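Local coordinates for protein NAD dependent epimerase/dehydratase family (uncultured archaeon MedDCM-OCT-S05-C57, PDB 5Y1F) that binds NAD+ as a single-chain, short-chain-type dehydrogenase and probably oxidises L-threonine at its 3-position, at residues Ala90-Ala95 with Asp106-Gly111; Gly32-Leu37 with Ser188-Pro193. All coordinates share one frame; numbering follows the deposited sequence.

Interaction 1. Residues Ala90-Ala95 with Asp106-Gly111. With NAD (nicotinamide-adenine-dinucleotide), chain B.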
ATOM      1  N   ALA A  90      -5.493   5.005  -5.239  1.00  7.62           N
ATOM      2  CA  ALA A  90      -5.101   5.047  -6.630  1.00  8.46           C
ATOM      3  C   ALA A  90      -3.677   5.539  -6.787  1.00  7.63           C
ATOM      4  O   ALA A  90      -3.307   6.541  -6.193  1.00  8.62           O
ATOM      5  CB  ALA A  90      -6.032   5.948  -7.392  1.00  9.10           C
ATOM      6  N   ALA A  91      -2.893   4.874  -7.598  1.00  8.23           N
ATOM      7  CA  ALA A  91      -1.495   5.249  -7.803  1.00  7.41           C
ATOM      8  C   ALA A  91      -0.910   4.393  -8.895  1.00  7.98           C
ATOM      9  O   ALA A  91      -1.450   3.348  -9.256  1.00  9.72           O
ATOM     10  CB  ALA A  91      -0.667   5.108  -6.518  1.00  9.48           C
ATOM     11  N   ILE A  92       0.231   4.837  -9.390  1.00  7.57           N
ATOM     12  CA  ILE A  92       1.184   4.061 -10.205  1.00  8.10           C
ATOM     13  C   ILE A  92       2.375   3.755  -9.283  1.00  7.73           C
ATOM     14  O   ILE A  92       2.865   4.640  -8.594  1.00  9.36           O
ATOM     15  CB  ILE A  92       1.618   4.901 -11.428  1.00  9.63           C
ATOM     16  CG1 ILE A  92       0.428   5.294 -12.317  1.00 11.17           C
ATOM     17  CG2 ILE A  92       2.729   4.201 -12.208  1.00 10.23           C
ATOM     18  CD1 ILE A  92      -0.232   4.148 -12.989  1.00 12.78           C
ATOM     19  N   LEU A  93       2.804   2.498  -9.254  0.50  7.94           N
ATOM     20  CA  LEU A  93       3.815   2.090  -8.287  0.50  8.29           C
ATOM     21  C   LEU A  93       5.213   2.133  -8.853  0.50  8.59           C
ATOM     22  O   LEU A  93       5.466   2.678  -9.939  0.50  9.04           O
ATOM     23  CB  LEU A  93       3.475   0.727  -7.669  0.50  9.07           C
ATOM     24  CG  LEU A  93       2.393   0.783  -6.583  0.50 10.64           C
ATOM     25  CD1 LEU A  93       1.090   1.430  -7.033  0.50 10.89           C
ATOM     26  CD2 LEU A  93       2.160  -0.608  -6.021  0.50 12.05           C
ATOM     27  N   SER A  94       6.181   1.652  -8.084  1.00  8.95           N
ATOM     28  CA  SER A  94       7.570   2.008  -8.351  1.00  9.61           C
ATOM     29  C   SER A  94       8.099   1.469  -9.679  1.00  9.24           C
ATOM     30  O   SER A  94       8.760   2.171 -10.403  1.00  9.34           O
ATOM     31  CB  SER A  94       8.501   1.622  -7.197  1.00 10.99           C
ATOM     32  OG  SER A  94       8.444   0.224  -6.919  1.00 12.29           O
ATOM     33  N   ALA A  95       7.889   0.202  -9.957  1.00  8.96           N
ATOM     34  CA  ALA A  95       8.433  -0.405 -11.180  1.00  9.57           C
ATOM     35  C   ALA A  95       7.790   0.183 -12.416  1.00  9.79           C
ATOM     36  O   ALA A  95       8.465   0.614 -13.333  1.00 10.21           O
ATOM     37  CB  ALA A  95       8.285  -1.913 -11.156  1.00  9.39           C
ATOM     38  N   ASP A 106       1.966  12.194 -13.025  1.00  9.81           N
ATOM     39  CA  ASP A 106       0.649  12.696 -13.311  1.00 11.70           C
ATOM     40  C   ASP A 106      -0.388  12.046 -12.405  1.00 10.15           C
ATOM     41  O   ASP A 106      -1.122  12.730 -11.673  1.00 10.47           O
ATOM     42  CB  ASP A 106       0.359  12.495 -14.794  1.00 12.16           C
ATOM     43  CG  ASP A 106      -0.966  13.114 -15.261  1.00 12.52           C
ATOM     44  OD1 ASP A 106      -1.488  14.006 -14.622  1.00 14.15           O
ATOM     45  OD2 ASP A 106      -1.395  12.663 -16.379  1.00 16.25           O
ATOM     46  N   VAL A 107      -0.460  10.720 -12.449  1.00  9.75           N
ATOM     47  CA  VAL A 107      -1.458  10.027 -11.657  1.00  9.77           C
ATOM     48  C   VAL A 107      -1.241  10.254 -10.160  1.00  8.36           C
ATOM     49  O   VAL A 107      -2.183  10.555  -9.420  1.00  9.38           O
ATOM     50  CB  VAL A 107      -1.437   8.522 -11.948  1.00 10.30           C
ATOM     51  CG1 VAL A 107      -2.343   7.790 -10.980  1.00  9.40           C
ATOM     52  CG2 VAL A 107      -1.922   8.278 -13.375  1.00 11.34           C
ATOM     53  N   ASN A 108       0.015  10.125  -9.692  1.00  8.95           N
ATOM     54  CA  ASN A 108       0.216  10.176  -8.226  1.00  8.69           C
ATOM     55  C   ASN A 108       0.083  11.584  -7.703  1.00  9.49           C
ATOM     56  O   ASN A 108      -0.625  11.828  -6.734  1.00 10.28           O
ATOM     57  CB  ASN A 108       1.559   9.573  -7.840  1.00  8.01           C
ATOM     58  CG  ASN A 108       1.643   8.098  -8.089  1.00  8.33           C
ATOM     59  OD1 ASN A 108       0.698   7.495  -8.613  1.00  9.61           O
ATOM     60  ND2 ASN A 108       2.759   7.484  -7.712  1.00  8.89           N
ATOM     61  N   TYR A 109       0.762  12.533  -8.327  1.00  9.64           N
ATOM     62  CA  TYR A 109       0.737  13.884  -7.798  1.00 10.32           C
ATOM     63  C   TYR A 109      -0.545  14.617  -8.114  1.00 10.16           C
ATOM     64  O   TYR A 109      -1.169  15.177  -7.221  1.00 10.42           O
ATOM     65  CB  TYR A 109       1.987  14.656  -8.218  1.00 12.40           C
ATOM     66  CG  TYR A 109       2.081  15.989  -7.511  1.00 16.65           C
ATOM     67  CD1 TYR A 109       2.533  16.097  -6.197  1.00 19.12           C
ATOM     68  CD2 TYR A 109       1.552  17.119  -8.118  1.00 18.02           C
ATOM     69  CE1 TYR A 109       2.589  17.350  -5.571  1.00 20.52           C
ATOM     70  CE2 TYR A 109       1.578  18.355  -7.489  1.00 19.00           C
ATOM     71  CZ  TYR A 109       2.103  18.450  -6.243  1.00 17.91           C
ATOM     72  OH  TYR A 109       2.131  19.692  -5.619  1.00 25.03           O
ATOM     73  N   ASN A 110      -0.967  14.607  -9.378  1.00 10.62           N
ATOM     74  CA  ASN A 110      -2.175  15.350  -9.719  1.00 12.01           C
ATOM     75  C   ASN A 110      -3.426  14.642  -9.165  1.00 10.57           C
ATOM     76  O   ASN A 110      -4.383  15.286  -8.724  1.00 11.69           O
ATOM     77  CB  ASN A 110      -2.280  15.600 -11.244  1.00 12.63           C
ATOM     78  CG  ASN A 110      -1.118  16.413 -11.798  1.00 14.74           C
ATOM     79  OD1 ASN A 110      -0.604  16.134 -12.898  1.00 16.46           O
ATOM     80  ND2 ASN A 110      -0.726  17.415 -11.078  1.00 14.60           N
ATOM     81  N   GLY A 111      -3.410  13.315  -9.066  1.00  9.80           N
ATOM     82  CA  GLY A 111      -4.505  12.625  -8.413  1.00  9.65           C
ATOM     83  C   GLY A 111      -4.605  13.007  -6.942  1.00  8.44           C
ATOM     84  O   GLY A 111      -5.688  13.308  -6.436  1.00  8.62           O
TER
HETATM   85  PA  NAD B 401      -2.351  -1.242  -7.164  1.00  9.07           P
HETATM   86  O1A NAD B 401      -2.675  -2.727  -6.922  1.00  8.86           O
HETATM   87  O2A NAD B 401      -1.559  -0.892  -8.442  1.00 10.19           O
HETATM   88  O5B NAD B 401      -3.775  -0.463  -7.149  1.00  9.84           O
HETATM   89  C5B NAD B 401      -3.850   0.868  -7.616  1.00 10.06           C
HETATM   90  C4B NAD B 401      -5.150   1.035  -8.344  1.00 10.04           C
HETATM   91  O4B NAD B 401      -5.075   2.382  -8.843  1.00  9.36           O
HETATM   92  C3B NAD B 401      -5.312   0.116  -9.544  1.00  9.83           C
HETATM   93  O3B NAD B 401      -6.490  -0.638  -9.376  1.00 10.64           O
HETATM   94  C2B NAD B 401      -5.389   1.080 -10.737  1.00  9.61           C
HETATM   95  O2B NAD B 401      -6.345   0.735 -11.757  1.00 10.83           O
HETATM   96  C1B NAD B 401      -5.766   2.389 -10.072  1.00  8.85           C
HETATM   97  N9A NAD B 401      -5.349   3.535 -10.904  1.00  9.10           N
HETATM   98  C8A NAD B 401      -4.217   3.651 -11.626  1.00 10.02           C
HETATM   99  N7A NAD B 401      -4.222   4.780 -12.332  1.00  9.94           N
HETATM  100  C5A NAD B 401      -5.397   5.355 -12.078  1.00  8.67           C
HETATM  101  C6A NAD B 401      -6.057   6.586 -12.531  1.00  9.59           C
HETATM  102  N6A NAD B 401      -5.454   7.422 -13.411  1.00 10.11           N
HETATM  103  N1A NAD B 401      -7.249   6.880 -12.020  1.00 10.60           N
HETATM  104  C2A NAD B 401      -7.863   6.049 -11.196  1.00  9.13           C
HETATM  105  N3A NAD B 401      -7.328   4.923 -10.725  1.00  9.34           N
HETATM  106  C4A NAD B 401      -6.124   4.556 -11.140  1.00  9.18           C
HETATM  107  O3  NAD B 401      -1.590  -0.574  -5.924  1.00  8.25           O
HETATM  108  PN  NAD B 401      -1.638  -1.055  -4.385  1.00  8.19           P
HETATM  109  O1N NAD B 401      -3.052  -1.522  -4.013  1.00  8.01           O
HETATM  110  O2N NAD B 401      -0.516  -2.043  -4.138  1.00  9.11           O
HETATM  111  O5D NAD B 401      -1.301   0.344  -3.645  1.00  9.23           O
HETATM  112  C5D NAD B 401      -2.335   1.169  -3.209  1.00  8.32           C
HETATM  113  C4D NAD B 401      -1.652   2.348  -2.504  1.00  8.50           C
HETATM  114  O4D NAD B 401      -0.748   1.845  -1.483  1.00  8.63           O
HETATM  115  C3D NAD B 401      -0.837   3.216  -3.438  1.00  7.52           C
HETATM  116  O3D NAD B 401      -0.816   4.569  -2.911  1.00  8.93           O
HETATM  117  C2D NAD B 401       0.588   2.661  -3.251  1.00  7.99           C
HETATM  118  O2D NAD B 401       1.582   3.667  -3.569  1.00  8.65           O
HETATM  119  C1D NAD B 401       0.561   2.314  -1.752  1.00  8.32           C
HETATM  120  N1N NAD B 401       1.571   1.293  -1.402  1.00  7.72           N
HETATM  121  C2N NAD B 401       1.432  -0.030  -1.723  1.00  7.62           C
HETATM  122  C3N NAD B 401       2.403  -0.944  -1.385  1.00  8.66           C
HETATM  123  C7N NAD B 401       2.279  -2.436  -1.678  1.00  9.53           C
HETATM  124  O7N NAD B 401       3.201  -3.155  -1.398  1.00 12.65           O
HETATM  125  N7N NAD B 401       1.170  -2.914  -2.180  1.00  7.24           N
HETATM  126  C4N NAD B 401       3.531  -0.514  -0.707  1.00  9.38           C
HETATM  127  C5N NAD B 401       3.688   0.834  -0.427  1.00  8.91           C
HETATM  128  C6N NAD B 401       2.686   1.716  -0.783  1.00  8.37           C
HETATM  129  O   HOH W   1      -3.568   9.078  -7.409  1.00 11.62           O
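Asn108 reaches from helix 101-122 to the backbone of Ile92 with both ends of its amide. Asn108 OD1 accepts from Ile92 N at 2.8 Å, nearly straight (170°) and on a lone pair, while Asn108 ND2 donates to Ile92 O at 3.0 Å. That oxygen lies almost in the amide plane, and ND2 has a second acceptor in Thr159, so the two bonds and this neighbour fix the rotation of the amide. Asparagine suits the place because one flat amide offers both a hydrogen-bond acceptor and a donor, as a neighbouring backbone would. Beside it the packing is tight and apolar: the side chains of Ile92 and Val107 cross at about a right angle, with Ile92 CG1 3.7 Å from Val107 CB, and Val107 CG2 lies 3.6 Å from N6A of the NAD adenine. The small Ala91 CB fits between Asn108 OD1 and C3D of the nicotinamide-side ribose. The looser part, near Ala90, is bridged by a single water, which donates to Ala90 O and to Val107 O. With both backbone polar atoms of Ile92 paired to one side chain, the loop is held in an extended course along the dinucleotide, whose adenine meets Val107 and whose diphosphate meets Leu93.

Interaction 2. Residues Gly32-Leu37 with Ser188-Pro193; sequences GTELVL and SWKHKP
The first torsion of Glu34 (chi1 -56°) sets CG beside its own backbone N, and the chain then runs out extended from helix 30-43 toward the loop. Lys190 takes a similar first torsion (chi1 -74°) and also stays extended, which lays its methylene groups against the carboxylate: Lys190 CD is 3.7 Å from Glu34 CD. The charged ends stop short of a salt bridge, with Glu34 OE2 and Lys190 NZ 4.5 Å apart, so their attraction is probably modest. A long, flexible lysine suits this exposed position, for its aliphatic part covers Glu34 while its ammonium passes on to Leu37 CD2.

Glu34 OE1 does the polar work through water. It accepts a hydrogen bond from each of two waters; one of them accepts in turn from Ser188 OG and the other from Trp189 N, so a single carboxylate oxygen binds the loop at two points. Ser188 CB lies 3.4 Å from Glu34 OE1, and Ser188 OG is hydrogen-bonded to Gln30, an NAD-binding residue. Further along, His191 ND1 makes only a weak bond of 3.5 Å to Thr33 OG1, reinforced by a water hydrogen-bonded to both. The threonine hydroxyl is held chiefly by Gly29 O, one turn back in the chain.

The arrangement belongs to the Rossmann-type NAD site of the epimerase/dehydratase family: the helix following the first strand and its glycine-containing turn meets, by side-chain packing and water-bridged hydrogen bonds, the loop after strand 178-187, whose His191 lies close to the bound dinucleotide.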
ATOM      1  N   GLY A  32      -6.899  -2.375  -2.113  1.00  7.48           N
ATOM      2  CA  GLY A  32      -8.304  -2.031  -2.205  1.00  8.51           C
ATOM      3  C   GLY A  32      -9.194  -3.245  -2.224  1.00  9.31           C
ATOM      4  O   GLY A  32     -10.266  -3.228  -1.603  1.00 10.36           O
ATOM      5  N   THR A  33      -8.764  -4.324  -2.871  1.00  9.04           N
ATOM      6  CA  THR A  33      -9.509  -5.586  -2.892  1.00 11.50           C
ATOM      7  C   THR A  33      -9.877  -6.024  -1.479  1.00 12.24           C
ATOM      8  O   THR A  33     -11.000  -6.502  -1.215  1.00 14.59           O
ATOM      9  CB  THR A  33      -8.683  -6.670  -3.650  1.00 13.41           C
ATOM     10  OG1 THR A  33      -8.638  -6.320  -5.052  1.00 14.03           O
ATOM     11  CG2 THR A  33      -9.311  -8.080  -3.492  1.00 17.04           C
ATOM     12  N   GLU A  34      -8.962  -5.842  -0.552  1.00  9.47           N
ATOM     13  CA  GLU A  34      -9.157  -6.264   0.819  1.00  9.64           C
ATOM     14  C   GLU A  34      -9.672  -5.155   1.708  1.00  9.99           C
ATOM     15  O   GLU A  34     -10.445  -5.427   2.650  1.00 10.43           O
ATOM     16  CB  GLU A  34      -7.886  -6.886   1.350  1.00  9.93           C
ATOM     17  CG  GLU A  34      -7.478  -8.044   0.393  1.00 12.05           C
ATOM     18  CD  GLU A  34      -6.630  -9.108   0.996  1.00 11.23           C
ATOM     19  OE1 GLU A  34      -5.687  -9.544   0.335  1.00 10.42           O
ATOM     20  OE2 GLU A  34      -6.971  -9.580   2.097  1.00 12.71           O
ATOM     21  N   LEU A  35      -9.284  -3.907   1.448  1.00  9.22           N
ATOM     22  CA  LEU A  35      -9.752  -2.815   2.256  1.00  8.38           C
ATOM     23  C   LEU A  35     -11.241  -2.549   2.100  1.00  9.71           C
ATOM     24  O   LEU A  35     -11.930  -2.297   3.096  1.00 10.21           O
ATOM     25  CB  LEU A  35      -9.027  -1.523   1.914  1.00  8.46           C
ATOM     26  CG  LEU A  35      -9.372  -0.332   2.801  1.00  8.87           C
ATOM     27  CD1 LEU A  35      -8.965  -0.523   4.225  1.00 10.74           C
ATOM     28  CD2 LEU A  35      -8.722   0.925   2.236  1.00  9.30           C
ATOM     29  N   VAL A  36     -11.770  -2.679   0.885  1.00  9.64           N
ATOM     30  CA  VAL A  36     -13.210  -2.531   0.683  1.00  9.61           C
ATOM     31  C   VAL A  36     -13.984  -3.510   1.567  1.00 11.21           C
ATOM     32  O   VAL A  36     -14.936  -3.103   2.263  1.00 11.05           O
ATOM     33  CB  VAL A  36     -13.587  -2.677  -0.785  1.00  9.92           C
ATOM     34  CG1 VAL A  36     -15.080  -2.786  -0.946  1.00 11.78           C
ATOM     35  CG2 VAL A  36     -13.047  -1.507  -1.577  1.00 10.34           C
ATOM     36  N   LEU A  37     -13.566  -4.772   1.590  1.00 10.46           N
ATOM     37  CA  LEU A  37     -14.212  -5.749   2.447  1.00 11.41           C
ATOM     38  C   LEU A  37     -14.123  -5.378   3.896  1.00 10.50           C
ATOM     39  O   LEU A  37     -15.148  -5.460   4.626  1.00 11.63           O
ATOM     40  CB  LEU A  37     -13.593  -7.135   2.234  1.00 13.91           C
ATOM     41  CG  LEU A  37     -14.153  -8.265   3.123  1.00 19.19           C
ATOM     42  CD1 LEU A  37     -15.660  -8.405   2.953  1.00 22.36           C
ATOM     43  CD2 LEU A  37     -13.422  -9.580   2.871  1.00 20.94           C
ATOM     44  N   SER A 188      -0.114 -10.651  -0.248  1.00  7.60           N
ATOM     45  CA  SER A 188      -1.488 -11.101  -0.182  1.00  8.13           C
ATOM     46  C   SER A 188      -1.685 -12.174  -1.239  1.00  8.33           C
ATOM     47  O   SER A 188      -0.902 -12.251  -2.190  1.00  9.22           O
ATOM     48  CB  SER A 188      -2.445  -9.936  -0.444  1.00  8.79           C
ATOM     49  OG  SER A 188      -2.298  -9.480  -1.787  1.00  9.17           O
ATOM     50  N   TRP A 189      -2.776 -12.928  -1.076  1.00  8.83           N
ATOM     51  CA  TRP A 189      -3.178 -13.951  -2.074  1.00  9.06           C
ATOM     52  C   TRP A 189      -4.438 -13.603  -2.790  1.00 10.42           C
ATOM     53  O   TRP A 189      -4.699 -14.202  -3.841  1.00 11.71           O
ATOM     54  CB  TRP A 189      -3.268 -15.321  -1.450  1.00 10.18           C
ATOM     55  CG  TRP A 189      -4.251 -15.399  -0.308  1.00 10.32           C
ATOM     56  CD1 TRP A 189      -4.020 -15.180   0.989  1.00 10.56           C
ATOM     57  CD2 TRP A 189      -5.653 -15.621  -0.441  1.00 12.03           C
ATOM     58  NE1 TRP A 189      -5.182 -15.259   1.704  1.00 12.35           N
ATOM     59  CE2 TRP A 189      -6.212 -15.487   0.831  1.00 11.48           C
ATOM     60  CE3 TRP A 189      -6.486 -15.890  -1.531  1.00 11.67           C
ATOM     61  CZ2 TRP A 189      -7.592 -15.696   1.078  1.00 13.08           C
ATOM     62  CZ3 TRP A 189      -7.855 -16.058  -1.302  1.00 12.98           C
ATOM     63  CH2 TRP A 189      -8.382 -15.949  -0.003  1.00 13.65           C
ATOM     64  N   LYS A 190      -5.235 -12.678  -2.323  1.00 10.55           N
ATOM     65  CA  LYS A 190      -6.532 -12.399  -2.974  1.00 11.61           C
ATOM     66  C   LYS A 190      -6.451 -11.665  -4.289  1.00 12.61           C
ATOM     67  O   LYS A 190      -7.392 -11.681  -5.070  1.00 17.60           O
ATOM     68  CB  LYS A 190      -7.452 -11.611  -2.079  1.00 12.71           C
ATOM     69  CG  LYS A 190      -8.047 -12.431  -0.958  1.00 14.73           C
ATOM     70  CD  LYS A 190      -9.115 -11.629  -0.241  1.00 17.85           C
ATOM     71  CE  LYS A 190      -9.899 -12.518   0.690  1.00 19.35           C
ATOM     72  NZ  LYS A 190     -10.897 -11.699   1.438  1.00 21.73           N
ATOM     73  N   HIS A 191      -5.329 -11.021  -4.568  1.00 12.45           N
ATOM     74  CA  HIS A 191      -5.113 -10.316  -5.816  1.00 12.43           C
ATOM     75  C   HIS A 191      -3.927 -10.938  -6.556  1.00 14.50           C
ATOM     76  O   HIS A 191      -2.941 -11.351  -5.926  1.00 17.09           O
ATOM     77  CB  HIS A 191      -4.826  -8.872  -5.438  1.00 13.79           C
ATOM     78  CG  HIS A 191      -4.827  -7.946  -6.607  1.00 15.91           C
ATOM     79  ND1 HIS A 191      -5.945  -7.294  -7.055  1.00 17.28           N
ATOM     80  CD2 HIS A 191      -3.792  -7.424  -7.295  1.00 22.96           C
ATOM     81  CE1 HIS A 191      -5.613  -6.486  -8.048  1.00 15.78           C
ATOM     82  NE2 HIS A 191      -4.305  -6.503  -8.173  1.00 23.10           N
ATOM     83  N   LYS A 192      -4.043 -11.078  -7.867  1.00 13.48           N
ATOM     84  CA  LYS A 192      -2.923 -11.559  -8.659  1.00 15.83           C
ATOM     85  C   LYS A 192      -1.767 -10.575  -8.573  1.00 15.73           C
ATOM     86  O   LYS A 192      -1.972  -9.330  -8.520  1.00 16.45           O
ATOM     87  CB  LYS A 192      -3.299 -11.773 -10.142  1.00 19.94           C
ATOM     88  CG  LYS A 192      -4.420 -12.765 -10.420  1.00 24.47           C
ATOM     89  CD  LYS A 192      -4.109 -14.130  -9.860  1.00 26.86           C
ATOM     90  CE  LYS A 192      -3.240 -14.971 -10.789  1.00 32.41           C
ATOM     91  NZ  LYS A 192      -3.272 -16.429 -10.430  1.00 32.64           N
ATOM     92  N   PRO A 193      -0.545 -11.113  -8.546  1.00 15.26           N
ATOM     93  CA  PRO A 193       0.576 -10.173  -8.491  1.00 16.10           C
ATOM     94  C   PRO A 193       0.703  -9.272  -9.697  1.00 15.96           C
ATOM     95  O   PRO A 193       0.446  -9.694 -10.819  1.00 18.80           O
ATOM     96  CB  PRO A 193       1.801 -11.079  -8.351  1.00 17.94           C
ATOM     97  CG  PRO A 193       1.367 -12.432  -8.813  1.00 18.30           C
ATOM     98  CD  PRO A 193      -0.117 -12.523  -8.554  1.00 16.92           C
TER
HETATM   99  O   HOH W   2      -8.351  -8.713  -7.287  1.00 31.02           O
HETATM  100  O   HOH W   3      -4.782  -8.504  -2.079  1.00  9.82           O
HETATM  101  O   HOH W   4      -4.804 -12.068   0.752  1.00 12.70           O

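How the interactions relate
The two contacts lie on different sides of the NAD, their centres 19 Å apart and their nearest atoms about 8 Å apart, with no touch between them. Both segments of interaction 1 fall in the sequence between the two segments of interaction 2. Helix 30-43 follows strand 21-25, segment 90-95 follows strand 83-88, and segment 188-193 follows strand 178-187; these strands belong to one mixed sheet, within which 21-25 and 83-88 are parallel neighbours. Three connections leaving the sheet thus converge on one cofactor. Interaction 1 is buried and held chiefly by two direct hydrogen bonds; interaction 2 lies at the surface and its polar links run mostly through water.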